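Local coordinates for protein S-adenosylmethionine-dependent methyltransferase (Clostridium acetobutylicum, PDB 1Y8C) that probably transfers methyl groups from S-adenosylmethionine to an acceptor that has not been identified, as a member of the class I methyltransferase family, at residues K123-V128 with F138-N143; Y180-V185 with R193-H198; G215-L220 with Y240-G245. One frame throughout, in Å; residues are numbered along the deposited sequence.

In the fold
Contacts 1 and 3 belong to one mixed sheet of the Rossmann-like methyltransferase fold, and contact 2 to a separate antiparallel sheet. Contact 1 packs helix 118-129 on strand 136-143. Contact 3 pairs strand 237-244, which lies next to 136-143, with 217-224, the edge strand beyond it. The centres of contacts 1 and 3 lie about 9 Å apart, and F140 O and Y240 N, 2.9 Å apart, probably form one of the bonds joining them. Contact 2 lies across the centre of the chain, its own centre about 27 Å from that of contact 1 and 36 Å from that of contact 3. The methyl donor is expected to bind the Rossmann-like part, as in relatives.

Contact 1 of 3, residues K123-V128 with F138-N143; sequences KYFKAV and FIFDIN
V128 of helix 118-129 sets CG1 over one face of the F138 ring on strand 136-143, nearer its CD2-CE2 side. V128 CG1 lies 3.4 Å from the centroid of that ring, 15° off its normal. This is a CH-pi contact. The torsion of V128 explains it: CG1 is anti to the backbone N (chi1 177°) and directed at the strand. The ring of F138 extends toward the helix to meet it. The two side chains cross at about a right angle. The opposite face of F138 is covered near its rim by F140 CD2, from the same strand.

Y124 meets the same ring at its edge. Its OH lies in the plane of the F138 ring, 3.6 Å from F138 CZ. Y124 CB does not point straight at the strand; the length of the side chain brings its hydroxyl there. That hydroxyl also makes a weak hydrogen bond to T112 OG1.

F125 serves the next residue along this face of the strand. F125 CE2 sits over one face of the F140 ring, 3.9 Å from F140 CZ. The planes are 50° apart and the centroids 5.6 Å, so the pair is oblique. F140 CB points toward the helix and carries the ring there. F125 CD2 also approaches the edge of F138, 4.3 Å from F138 CE2.

All five touching residues are buried and the contact is apolar. The helix runs roughly antiparallel to the strand, as a helix packed on a Rossmann-like sheet does. Strand 104-107 lies beside 136-143 and adds I105 and C107 to this core. On the other side of the strand comes 237-244. Y211 and L212 of helix 205-214 touch F125.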
loop_
_atom_site.group_PDB
_atom_site.type_symbol
_atom_site.label_atom_id
_atom_site.label_comp_id
_atom_site.label_asym_id
_atom_site.label_seq_id
_atom_site.Cartn_x
_atom_site.Cartn_y
_atom_site.Cartn_z
ATOM N N LYS A 123 -13.047 1.746 10.819
ATOM C CA LYS A 123 -13.453 3.020 10.248
ATOM C C LYS A 123 -12.954 3.090 8.811
ATOM O O LYS A 123 -13.666 3.525 7.900
ATOM C CB LYS A 123 -12.885 4.172 11.084
ATOM C CG LYS A 123 -13.508 4.252 12.472
ATOM C CD LYS A 123 -12.917 5.357 13.350
ATOM C CE LYS A 123 -13.253 6.773 12.858
ATOM N NZ LYS A 123 -12.474 7.222 11.666
ATOM N N TYR A 124 -11.726 2.632 8.625
ATOM C CA TYR A 124 -11.079 2.580 7.326
ATOM C C TYR A 124 -11.925 1.779 6.318
ATOM O O TYR A 124 -12.324 2.305 5.292
ATOM C CB TYR A 124 -9.696 1.954 7.513
ATOM C CG TYR A 124 -8.991 1.516 6.259
ATOM C CD1 TYR A 124 -8.505 2.443 5.346
ATOM C CD2 TYR A 124 -8.747 0.163 6.025
ATOM C CE1 TYR A 124 -7.778 2.029 4.229
ATOM C CE2 TYR A 124 -8.029 -0.261 4.924
ATOM C CZ TYR A 124 -7.542 0.672 4.030
ATOM O OH TYR A 124 -6.794 0.240 2.959
ATOM N N PHE A 125 -12.205 0.514 6.615
ATOM C CA PHE A 125 -13.000 -0.307 5.712
ATOM C C PHE A 125 -14.343 0.335 5.462
ATOM O O PHE A 125 -14.853 0.313 4.339
ATOM C CB PHE A 125 -13.203 -1.719 6.280
ATOM C CG PHE A 125 -11.972 -2.592 6.201
ATOM C CD1 PHE A 125 -11.740 -3.573 7.159
ATOM C CD2 PHE A 125 -11.037 -2.419 5.179
ATOM C CE1 PHE A 125 -10.598 -4.354 7.107
ATOM C CE2 PHE A 125 -9.896 -3.197 5.126
ATOM C CZ PHE A 125 -9.674 -4.169 6.086
ATOM N N LYS A 126 -14.934 0.903 6.507
ATOM C CA LYS A 126 -16.224 1.560 6.345
ATOM C C LYS A 126 -16.033 2.771 5.422
ATOM O O LYS A 126 -16.823 2.986 4.505
ATOM C CB LYS A 126 -16.791 2.002 7.704
ATOM C CG LYS A 126 -18.150 2.677 7.584
ATOM C CD LYS A 126 -18.718 3.128 8.927
ATOM C CE LYS A 126 -19.855 4.158 8.732
ATOM N NZ LYS A 126 -20.966 3.679 7.820
ATOM N N ALA A 127 -14.968 3.537 5.654
ATOM C CA ALA A 127 -14.671 4.713 4.841
ATOM C C ALA A 127 -14.587 4.331 3.376
ATOM O O ALA A 127 -15.146 4.996 2.499
ATOM C CB ALA A 127 -13.366 5.342 5.283
ATOM N N VAL A 128 -13.883 3.238 3.127
ATOM C CA VAL A 128 -13.690 2.721 1.786
ATOM C C VAL A 128 -15.032 2.404 1.107
ATOM O O VAL A 128 -15.329 2.935 0.042
ATOM C CB VAL A 128 -12.780 1.475 1.851
ATOM C CG1 VAL A 128 -12.611 0.851 0.484
ATOM C CG2 VAL A 128 -11.437 1.880 2.421
ATOM N N PHE A 138 -12.452 -3.011 -4.718
ATOM C CA PHE A 138 -11.464 -2.469 -3.785
ATOM C C PHE A 138 -10.338 -3.489 -3.608
ATOM O O PHE A 138 -10.570 -4.613 -3.154
ATOM C CB PHE A 138 -12.111 -2.155 -2.425
ATOM C CG PHE A 138 -11.113 -1.812 -1.335
ATOM C CD1 PHE A 138 -9.965 -1.062 -1.625
ATOM C CD2 PHE A 138 -11.339 -2.211 -0.012
ATOM C CE1 PHE A 138 -9.045 -0.716 -0.622
ATOM C CE2 PHE A 138 -10.433 -1.876 1.004
ATOM C CZ PHE A 138 -9.277 -1.118 0.696
ATOM N N ILE A 139 -9.124 -3.084 -3.970
ATOM C CA ILE A 139 -7.952 -3.950 -3.885
ATOM C C ILE A 139 -6.887 -3.401 -2.928
ATOM O O ILE A 139 -6.462 -2.252 -3.049
ATOM C CB ILE A 139 -7.338 -4.146 -5.301
ATOM C CG1 ILE A 139 -8.381 -4.781 -6.219
ATOM C CG2 ILE A 139 -6.108 -5.014 -5.233
ATOM C CD1 ILE A 139 -7.916 -5.010 -7.643
ATOM N N PHE A 140 -6.463 -4.224 -1.974
ATOM C CA PHE A 140 -5.446 -3.812 -1.012
ATOM C C PHE A 140 -4.642 -5.020 -0.555
ATOM O O PHE A 140 -5.110 -6.153 -0.650
ATOM C CB PHE A 140 -6.100 -3.151 0.203
ATOM C CG PHE A 140 -6.833 -4.114 1.105
ATOM C CD1 PHE A 140 -6.227 -4.617 2.250
ATOM C CD2 PHE A 140 -8.139 -4.504 0.821
ATOM C CE1 PHE A 140 -6.915 -5.488 3.100
ATOM C CE2 PHE A 140 -8.836 -5.382 1.675
ATOM C CZ PHE A 140 -8.224 -5.872 2.812
ATOM N N ASP A 141 -3.429 -4.789 -0.061
ATOM C CA ASP A 141 -2.623 -5.899 0.417
ATOM C C ASP A 141 -2.123 -5.637 1.810
ATOM O O ASP A 141 -2.133 -4.505 2.285
ATOM C CB ASP A 141 -1.427 -6.149 -0.500
ATOM C CG ASP A 141 -0.400 -5.039 -0.437
ATOM O OD1 ASP A 141 0.287 -4.903 0.601
ATOM O OD2 ASP A 141 -0.282 -4.298 -1.433
ATOM N N ILE A 142 -1.681 -6.700 2.464
ATOM C CA ILE A 142 -1.143 -6.584 3.804
ATOM C C ILE A 142 0.012 -7.553 3.952
ATOM O O ILE A 142 0.147 -8.505 3.179
ATOM C CB ILE A 142 -2.186 -6.943 4.873
ATOM C CG1 ILE A 142 -2.504 -8.443 4.808
ATOM C CG2 ILE A 142 -3.439 -6.096 4.677
ATOM C CD1 ILE A 142 -3.379 -8.938 5.946
ATOM N N ASN A 143 0.867 -7.287 4.930
ATOM C CA ASN A 143 1.961 -8.194 5.194
ATOM C C ASN A 143 1.259 -9.227 6.044
ATOM O O ASN A 143 0.427 -8.886 6.893
ATOM C CB ASN A 143 3.085 -7.514 5.968
ATOM C CG ASN A 143 4.077 -6.809 5.050
ATOM O OD1 ASN A 143 4.452 -7.335 4.003
ATOM N ND2 ASN A 143 4.514 -5.620 5.444
#

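Contact 2 of 3, residues Y180-V185 with R193-H198; sequences YISFFV and RFDEEH
Y180 lies alongside E197, its non-hydrogen-bonded partner on the next strand. The two side chains point the same way. Y180 CE2 comes to 3.2 Å from E197 OE1, with the ring and carboxylate planes 43° apart. E197 reaches there on an extended chain, CG anti to its N (chi1 176°).

I181 pairs with E196 through both backbone bonds. I181 N to E196 O and E196 N to I181 O are each 2.7 Å.

S182 returns to the face of Y180 and gives its hydroxyl hydrogen to D195. S182 OG is 3.0 Å from D195 OD1, which it meets on the anti side, 28° out of the carboxylate plane. The same oxygen takes a second, charged bond on its syn lone pair, from R193 NE at 2.8 Å. Two donors therefore hold OD1 and fix the turn of the carboxylate. D195 OD1 lies near the guanidinium plane of R193.

F183 faces the other side of the sheet with F194. Their CB atoms are 3.6 Å apart, and F6 of helix 3-15 packs on both rings, stacked on F194 and edge-to-face with F183.

F184 comes back to the first face. R193 crosses its ring obliquely, CG over one face and CD near the rim, with R193 CD 3.6 Å from F184 CZ. V185 ends the segment, its CG2 4.1 Å from F194 CD1.

The antiparallel register, with pairs alternating between hydrogen-bonded and non-hydrogen-bonded, joins strands 176-186 and 191-201 as a beta hairpin. The hairpin forms one side of the four-stranded antiparallel sheet, with I181 and F183 facing helix 3-15.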
loop_
_atom_site.group_PDB
_atom_site.type_symbol
_atom_site.label_atom_id
_atom_site.label_comp_id
_atom_site.label_asym_id
_atom_site.label_seq_id
_atom_site.Cartn_x
_atom_site.Cartn_y
_atom_site.Cartn_z
ATOM N N TYR A 180 12.971 0.029 13.024
ATOM C CA TYR A 180 13.795 1.217 13.117
ATOM C C TYR A 180 14.861 1.060 12.048
ATOM O O TYR A 180 15.629 0.095 12.062
ATOM C CB TYR A 180 14.420 1.313 14.507
ATOM C CG TYR A 180 13.410 1.232 15.635
ATOM C CD1 TYR A 180 12.768 0.028 15.937
ATOM C CD2 TYR A 180 13.095 2.355 16.400
ATOM C CE1 TYR A 180 11.843 -0.057 16.975
ATOM C CE2 TYR A 180 12.171 2.280 17.444
ATOM C CZ TYR A 180 11.551 1.071 17.728
ATOM O OH TYR A 180 10.661 0.969 18.781
ATOM N N ILE A 181 14.910 1.993 11.107
ATOM C CA ILE A 181 15.885 1.873 10.039
ATOM C C ILE A 181 16.631 3.149 9.724
ATOM O O ILE A 181 16.028 4.169 9.417
ATOM C CB ILE A 181 15.235 1.414 8.725
ATOM C CG1 ILE A 181 14.319 0.205 8.960
ATOM C CG2 ILE A 181 16.314 1.074 7.734
ATOM C CD1 ILE A 181 13.653 -0.301 7.691
ATOM N N SER A 182 17.953 3.063 9.783
ATOM C CA SER A 182 18.825 4.180 9.477
ATOM C C SER A 182 19.485 3.929 8.121
ATOM O O SER A 182 20.216 2.944 7.938
ATOM C CB SER A 182 19.916 4.318 10.540
ATOM O OG SER A 182 19.360 4.674 11.803
ATOM N N PHE A 183 19.203 4.815 7.173
ATOM C CA PHE A 183 19.771 4.732 5.841
ATOM C C PHE A 183 20.859 5.756 5.695
ATOM O O PHE A 183 20.836 6.795 6.332
ATOM C CB PHE A 183 18.727 5.031 4.759
ATOM C CG PHE A 183 17.805 3.899 4.473
ATOM C CD1 PHE A 183 16.579 3.801 5.126
ATOM C CD2 PHE A 183 18.179 2.905 3.576
ATOM C CE1 PHE A 183 15.735 2.727 4.890
ATOM C CE2 PHE A 183 17.350 1.828 3.332
ATOM C CZ PHE A 183 16.118 1.733 3.991
ATOM N N PHE A 184 21.818 5.441 4.842
ATOM C CA PHE A 184 22.912 6.339 4.527
ATOM C C PHE A 184 23.042 6.169 3.031
ATOM O O PHE A 184 23.409 5.100 2.559
ATOM C CB PHE A 184 24.195 5.902 5.221
ATOM C CG PHE A 184 24.311 6.388 6.626
ATOM C CD1 PHE A 184 24.034 5.546 7.695
ATOM C CD2 PHE A 184 24.680 7.708 6.884
ATOM C CE1 PHE A 184 24.122 6.014 9.006
ATOM C CE2 PHE A 184 24.773 8.186 8.187
ATOM C CZ PHE A 184 24.493 7.343 9.252
ATOM N N VAL A 185 22.699 7.208 2.286
ATOM C CA VAL A 185 22.773 7.136 0.838
ATOM C C VAL A 185 23.927 7.957 0.295
ATOM O O VAL A 185 24.175 9.072 0.749
ATOM C CB VAL A 185 21.478 7.633 0.187
ATOM C CG1 VAL A 185 21.557 7.456 -1.322
ATOM C CG2 VAL A 185 20.285 6.867 0.751
ATOM N N ARG A 193 21.833 11.023 5.603
ATOM C CA ARG A 193 21.139 10.080 6.469
ATOM C C ARG A 193 19.609 10.122 6.342
ATOM O O ARG A 193 19.028 11.152 6.006
ATOM C CB ARG A 193 21.567 10.322 7.918
ATOM C CG ARG A 193 20.954 9.373 8.922
ATOM C CD ARG A 193 21.704 9.400 10.261
ATOM N NE ARG A 193 21.158 8.417 11.196
ATOM C CZ ARG A 193 21.724 8.070 12.346
ATOM N NH1 ARG A 193 22.863 8.629 12.716
ATOM N NH2 ARG A 193 21.150 7.156 13.126
ATOM N N PHE A 194 18.978 8.977 6.593
ATOM C CA PHE A 194 17.526 8.831 6.541
ATOM C C PHE A 194 17.049 7.888 7.636
ATOM O O PHE A 194 17.174 6.679 7.496
ATOM C CB PHE A 194 17.062 8.233 5.207
ATOM C CG PHE A 194 17.155 9.164 4.042
ATOM C CD1 PHE A 194 18.375 9.395 3.415
ATOM C CD2 PHE A 194 16.016 9.802 3.557
ATOM C CE1 PHE A 194 18.459 10.242 2.314
ATOM C CE2 PHE A 194 16.090 10.651 2.460
ATOM C CZ PHE A 194 17.314 10.875 1.836
ATOM N N ASP A 195 16.497 8.424 8.717
ATOM C CA ASP A 195 16.002 7.569 9.789
ATOM C C ASP A 195 14.515 7.293 9.628
ATOM O O ASP A 195 13.709 8.201 9.763
ATOM C CB ASP A 195 16.241 8.223 11.149
ATOM C CG ASP A 195 17.708 8.436 11.442
ATOM O OD1 ASP A 195 18.500 7.496 11.208
ATOM O OD2 ASP A 195 18.070 9.537 11.920
ATOM N N GLU A 196 14.147 6.046 9.344
ATOM C CA GLU A 196 12.737 5.687 9.190
ATOM C C GLU A 196 12.304 4.793 10.338
ATOM O O GLU A 196 12.985 3.825 10.680
ATOM C CB GLU A 196 12.496 4.942 7.875
ATOM C CG GLU A 196 12.796 5.746 6.609
ATOM C CD GLU A 196 11.713 6.757 6.253
ATOM O OE1 GLU A 196 10.577 6.330 5.946
ATOM O OE2 GLU A 196 12.002 7.975 6.274
ATOM N N GLU A 197 11.166 5.121 10.933
ATOM C CA GLU A 197 10.630 4.343 12.036
ATOM C C GLU A 197 9.144 4.117 11.808
ATOM O O GLU A 197 8.342 5.042 11.908
ATOM C CB GLU A 197 10.869 5.078 13.351
ATOM C CG GLU A 197 10.262 4.392 14.557
ATOM C CD GLU A 197 10.704 5.010 15.879
ATOM O OE1 GLU A 197 10.069 4.699 16.919
ATOM O OE2 GLU A 197 11.689 5.793 15.884
ATOM N N HIS A 198 8.778 2.884 11.488
ATOM C CA HIS A 198 7.382 2.566 11.233
ATOM C C HIS A 198 6.895 1.466 12.174
ATOM O O HIS A 198 7.689 0.710 12.733
ATOM C CB HIS A 198 7.204 2.132 9.772
ATOM C CG HIS A 198 7.722 3.126 8.779
ATOM N ND1 HIS A 198 8.467 2.758 7.677
ATOM C CD2 HIS A 198 7.610 4.474 8.724
ATOM C CE1 HIS A 198 8.791 3.837 6.988
ATOM N NE2 HIS A 198 8.284 4.892 7.600
#

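Contact 3 of 3, residues G215-L220 with Y240-G245; sequences GQLNIL and YLVKLG
L217-I219 and Y240-L244 run antiparallel, at 139° over these short segments, and four backbone hydrogen bonds tie the two segments together. They form the edge of the mixed sheet of the Rossmann-like methyltransferase fold. Strand 217-224 is outermost, and 237-244 lies between it and 136-143. N218 and K243 make the hydrogen-bonded pair, N218 N to K243 O at 2.9 Å and K243 N to N218 O at 3.1 Å. G245 N extends the pairing to Q216 O, in the carbonyl plane. At the other end L220 N reaches L241 O at 2.6 Å.

I219 and V242 share one face of the sheet. I219 CD1 approaches the edge of the Y240 ring, 4.1 Å from Y240 CE2. Y240 OH is hydrogen-bonded to E209 OE2 of helix 205-214, whose L212 also touches I219. L217 touches V242 CG2 with its CB and CD1. The side chains of L217 and L244 diverge at CB, yet their methyls meet, L217 CD2 lying 3.8 Å from L244 CD1. S129 of helix 118-129 touches both leucines.

K243 lies on the other face, beside N218. Its CG sits between the backbone N and the carbonyl carbon (chi1 61°), and the chain bends further on at chi3 and chi4. This folded chain presents its methylenes to L220, where the strand turns a corner. L220 CB also packs on L241 CD2. The two methyls of L220 divide the lysine chain between them: CD1 lies 3.4 Å from K243 CG, and CD2 lies 3.5 Å from K243 CE.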
loop_
_atom_site.group_PDB
_atom_site.type_symbol
_atom_site.label_atom_id
_atom_site.label_comp_id
_atom_site.label_asym_id
_atom_site.label_seq_id
_atom_site.Cartn_x
_atom_site.Cartn_y
_atom_site.Cartn_z
ATOM N N GLY A 215 -17.457 -3.840 7.558
ATOM C CA GLY A 215 -17.548 -2.718 6.639
ATOM C C GLY A 215 -18.487 -3.010 5.483
ATOM O O GLY A 215 -18.449 -2.339 4.449
ATOM N N GLN A 216 -19.331 -4.023 5.656
ATOM C CA GLN A 216 -20.290 -4.396 4.630
ATOM C C GLN A 216 -19.601 -4.721 3.304
ATOM O O GLN A 216 -20.194 -4.580 2.239
ATOM C CB GLN A 216 -21.299 -3.261 4.426
ATOM C CG GLN A 216 -22.060 -2.890 5.682
ATOM C CD GLN A 216 -22.983 -4.001 6.137
ATOM O OE1 GLN A 216 -24.065 -4.189 5.577
ATOM N NE2 GLN A 216 -22.554 -4.758 7.143
ATOM N N LEU A 217 -18.348 -5.153 3.369
ATOM C CA LEU A 217 -17.603 -5.503 2.165
ATOM C C LEU A 217 -17.520 -7.026 1.997
ATOM O O LEU A 217 -17.295 -7.745 2.964
ATOM C CB LEU A 217 -16.204 -4.904 2.247
ATOM C CG LEU A 217 -16.190 -3.378 2.242
ATOM C CD1 LEU A 217 -14.784 -2.855 2.482
ATOM C CD2 LEU A 217 -16.724 -2.889 0.914
ATOM N N ASN A 218 -17.710 -7.517 0.774
ATOM C CA ASN A 218 -17.651 -8.957 0.500
ATOM C C ASN A 218 -16.343 -9.328 -0.219
ATOM O O ASN A 218 -15.871 -8.594 -1.094
ATOM C CB ASN A 218 -18.865 -9.378 -0.356
ATOM C CG ASN A 218 -18.884 -10.878 -0.674
ATOM O OD1 ASN A 218 -18.930 -11.720 0.232
ATOM N ND2 ASN A 218 -18.854 -11.215 -1.968
ATOM N N ILE A 219 -15.761 -10.468 0.148
ATOM C CA ILE A 219 -14.509 -10.907 -0.470
ATOM C C ILE A 219 -14.733 -11.573 -1.824
ATOM O O ILE A 219 -15.527 -12.505 -1.950
ATOM C CB ILE A 219 -13.735 -11.883 0.452
ATOM C CG1 ILE A 219 -13.428 -11.209 1.786
ATOM C CG2 ILE A 219 -12.418 -12.291 -0.201
ATOM C CD1 ILE A 219 -12.700 -12.098 2.756
ATOM N N LEU A 220 -14.030 -11.080 -2.837
ATOM C CA LEU A 220 -14.149 -11.613 -4.187
ATOM C C LEU A 220 -12.973 -12.530 -4.491
ATOM O O LEU A 220 -13.017 -13.341 -5.414
ATOM C CB LEU A 220 -14.191 -10.467 -5.204
ATOM C CG LEU A 220 -15.509 -10.256 -5.963
ATOM C CD1 LEU A 220 -16.679 -10.157 -4.993
ATOM C CD2 LEU A 220 -15.406 -9.000 -6.802
ATOM N N TYR A 240 -6.048 -8.832 -1.119
ATOM C CA TYR A 240 -7.491 -8.989 -1.047
ATOM C C TYR A 240 -8.181 -8.208 -2.160
ATOM O O TYR A 240 -7.737 -7.128 -2.573
ATOM C CB TYR A 240 -8.043 -8.474 0.278
ATOM C CG TYR A 240 -7.877 -9.399 1.461
ATOM C CD1 TYR A 240 -6.738 -9.338 2.270
ATOM C CD2 TYR A 240 -8.878 -10.309 1.798
ATOM C CE1 TYR A 240 -6.600 -10.151 3.387
ATOM C CE2 TYR A 240 -8.755 -11.132 2.914
ATOM C CZ TYR A 240 -7.610 -11.044 3.705
ATOM O OH TYR A 240 -7.508 -11.843 4.818
ATOM N N LEU A 241 -9.285 -8.769 -2.630
ATOM C CA LEU A 241 -10.091 -8.153 -3.667
ATOM C C LEU A 241 -11.533 -8.196 -3.165
ATOM O O LEU A 241 -12.120 -9.265 -3.045
ATOM C CB LEU A 241 -9.961 -8.945 -4.952
ATOM C CG LEU A 241 -10.055 -8.026 -6.160
ATOM C CD1 LEU A 241 -8.898 -8.338 -7.102
ATOM C CD2 LEU A 241 -11.409 -8.181 -6.842
ATOM N N VAL A 242 -12.097 -7.027 -2.872
ATOM C CA VAL A 242 -13.456 -6.957 -2.355
ATOM C C VAL A 242 -14.353 -5.974 -3.103
ATOM O O VAL A 242 -13.886 -5.184 -3.933
ATOM C CB VAL A 242 -13.442 -6.578 -0.854
ATOM C CG1 VAL A 242 -12.332 -7.338 -0.143
ATOM C CG2 VAL A 242 -13.264 -5.077 -0.690
ATOM N N LYS A 243 -15.647 -6.040 -2.793
ATOM C CA LYS A 243 -16.651 -5.167 -3.394
ATOM C C LYS A 243 -17.773 -4.903 -2.397
ATOM O O LYS A 243 -17.827 -5.522 -1.331
ATOM C CB LYS A 243 -17.249 -5.791 -4.660
ATOM C CG LYS A 243 -17.964 -7.106 -4.444
ATOM C CD LYS A 243 -19.027 -7.348 -5.508
ATOM C CE LYS A 243 -18.468 -7.272 -6.935
ATOM N NZ LYS A 243 -18.498 -5.897 -7.546
ATOM N N LEU A 244 -18.666 -3.980 -2.750
ATOM C CA LEU A 244 -19.786 -3.627 -1.887
ATOM C C LEU A 244 -20.739 -4.784 -1.751
ATOM O O LEU A 244 -21.267 -5.271 -2.749
ATOM C CB LEU A 244 -20.542 -2.446 -2.463
ATOM C CG LEU A 244 -20.543 -1.185 -1.625
ATOM C CD1 LEU A 244 -19.142 -0.838 -1.171
ATOM C CD2 LEU A 244 -21.129 -0.080 -2.473
ATOM N N GLY A 245 -20.968 -5.212 -0.514
ATOM C CA GLY A 245 -21.866 -6.326 -0.278
ATOM C C GLY A 245 -23.200 -5.916 0.313
ATOM O O GLY A 245 -24.235 -5.966 -0.360
#